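Local coordinates for toxin protein (Yersinia entomophaga, PDB 6AQK) that probably acts as an ADP-ribosyltransferase toxin, forming the C-terminal toxin domain of the RHS2 protein, at residues I35-K39 and L40-H44. Numbering follows the deposited sequence.
Sequences IALQK and LNISH
L37 and I42 meet where helix 27-39 ends in a Schellman motif, and their side chains cross at about a right angle. The touching branch of L37 is CD2, which lies 3.8 Å from I42 CB and almost as close to I42 CG2. The contact thus falls on the branch point of the isoleucine and its short methyl arm. On L37, CG sits beside the backbone N and anti to the carbonyl carbon (chi1 -65°), and the second torsion then extends CD1 away from CA and leaves CD2 as the branch against I42. This apolar pair is the hydrophobic contact that commonly accompanies a Schellman turn, and I48 in the following loop packs on both residues. F54 of helix 51-63 covers L37 as well as A36, so the end of one helix is packed against the next.

The backbone bonds reverse the chain. I42 N donates to L37 O at 2.9 Å, approaching in the carbonyl plane, and this six-residue link brings I42 back beside L37. Inside it, N41 N reaches Q38 O at 3.1 Å, coming from well above the carbonyl plane although the N-H itself is fairly straight. N41 takes the positive phi (48°) that turns the chain out of the helix, while its side chain remains exposed.

One step earlier, L40 N still makes a helical bond to A36 O, somewhat bent at 139°. L40 is the first residue to leave helical geometry, and its side chain reaches N53 of helix 51-63. Its own base lies alongside the last turn: L40 CB is 3.5 Å from A36 O, with CG following at 3.6 Å from that same carbonyl oxygen.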
loop_
_atom_site.group_PDB
_atom_site.type_symbol
_atom_site.label_atom_id
_atom_site.label_comp_id
_atom_site.label_asym_id
_atom_site.label_seq_id
_atom_site.Cartn_x
_atom_site.Cartn_y
_atom_site.Cartn_z
ATOM N N ILE A 35 1.713 2.878 10.296
ATOM C CA ILE A 35 3.050 3.453 10.282
ATOM C C ILE A 35 3.707 3.262 11.636
ATOM O O ILE A 35 4.893 2.845 11.705
ATOM C CB ILE A 35 3.043 4.874 9.815
ATOM C CG1 ILE A 35 2.687 4.888 8.296
ATOM C CG2 ILE A 35 4.381 5.538 10.069
ATOM C CD1 ILE A 35 2.441 6.265 7.777
ATOM N N ALA A 36 2.983 3.551 12.704
ATOM C CA ALA A 36 3.578 3.314 14.054
ATOM C C ALA A 36 3.998 1.909 14.275
ATOM O O ALA A 36 5.082 1.692 14.842
ATOM C CB ALA A 36 2.684 3.753 15.141
ATOM N N LEU A 37 3.209 0.936 13.809
ATOM C CA LEU A 37 3.583 -0.498 13.914
ATOM C C LEU A 37 4.917 -0.760 13.204
ATOM O O LEU A 37 5.701 -1.538 13.714
ATOM C CB LEU A 37 2.544 -1.382 13.277
ATOM C CG LEU A 37 1.108 -1.489 13.832
ATOM C CD1 LEU A 37 0.260 -2.330 12.866
ATOM C CD2 LEU A 37 1.142 -2.116 15.190
ATOM N N GLN A 38 5.126 -0.142 12.032
ATOM C CA GLN A 38 6.394 -0.302 11.301
ATOM C C GLN A 38 7.545 0.276 12.091
ATOM O O GLN A 38 8.595 -0.380 12.254
ATOM C CB GLN A 38 6.422 0.397 9.934
ATOM C CG GLN A 38 5.380 -0.048 8.938
ATOM C CD GLN A 38 5.474 0.747 7.639
ATOM O OE1 GLN A 38 4.530 1.418 7.235
ATOM N NE2 GLN A 38 6.634 0.676 6.984
ATOM N N LYS A 39 7.356 1.497 12.571
ATOM C CA LYS A 39 8.434 2.271 13.219
ATOM C C LYS A 39 8.851 1.603 14.516
ATOM O O LYS A 39 9.998 1.730 14.940
ATOM C CB LYS A 39 8.065 3.752 13.505
ATOM C CG LYS A 39 7.910 4.741 12.331
ATOM C CD LYS A 39 8.647 4.330 11.089
ATOM C CE LYS A 39 8.399 5.280 9.921
ATOM N NZ LYS A 39 8.870 6.676 10.177
ATOM N N LEU A 40 7.945 0.886 15.157
ATOM C CA LEU A 40 8.273 0.290 16.410
ATOM C C LEU A 40 8.540 -1.193 16.255
ATOM O O LEU A 40 8.558 -1.851 17.237
ATOM C CB LEU A 40 7.164 0.539 17.444
ATOM C CG LEU A 40 7.039 2.036 17.848
ATOM C CD1 LEU A 40 5.810 2.281 18.746
ATOM C CD2 LEU A 40 8.307 2.510 18.561
ATOM N N ASN A 41 8.673 -1.687 15.025
ATOM C CA ASN A 41 8.835 -3.104 14.765
ATOM C C ASN A 41 7.852 -4.015 15.497
ATOM O O ASN A 41 8.211 -5.068 15.971
ATOM C CB ASN A 41 10.323 -3.451 15.052
ATOM C CG ASN A 41 11.267 -2.578 14.251
ATOM O OD1 ASN A 41 12.090 -1.889 14.804
ATOM N ND2 ASN A 41 11.091 -2.548 12.932
ATOM N N ILE A 42 6.581 -3.625 15.591
ATOM C CA ILE A 42 5.595 -4.487 16.240
ATOM C C ILE A 42 5.208 -5.607 15.255
ATOM O O ILE A 42 4.870 -5.315 14.093
ATOM C CB ILE A 42 4.295 -3.709 16.580
ATOM C CG1 ILE A 42 4.516 -2.453 17.451
ATOM C CG2 ILE A 42 3.276 -4.644 17.169
ATOM C CD1 ILE A 42 5.010 -2.709 18.835
ATOM N N SER A 43 5.202 -6.856 15.679
ATOM C CA SER A 43 4.957 -7.976 14.704
ATOM C C SER A 43 3.521 -8.114 14.277
ATOM O O SER A 43 3.227 -8.528 13.159
ATOM C CB SER A 43 5.475 -9.330 15.207
ATOM O OG SER A 43 5.025 -9.615 16.502
ATOM N N HIS A 44 2.606 -7.753 15.169
ATOM C CA HIS A 44 1.213 -7.918 14.893
ATOM C C HIS A 44 0.441 -6.905 15.695
ATOM O O HIS A 44 0.717 -6.720 16.858
ATOM C CB HIS A 44 0.745 -9.338 15.199
ATOM C CG HIS A 44 -0.600 -9.643 14.605
ATOM N ND1 HIS A 44 -1.776 -9.295 15.225
ATOM C CD2 HIS A 44 -0.945 -10.193 13.421
ATOM C CE1 HIS A 44 -2.792 -9.673 14.475
ATOM N NE2 HIS A 44 -2.316 -10.209 13.366
#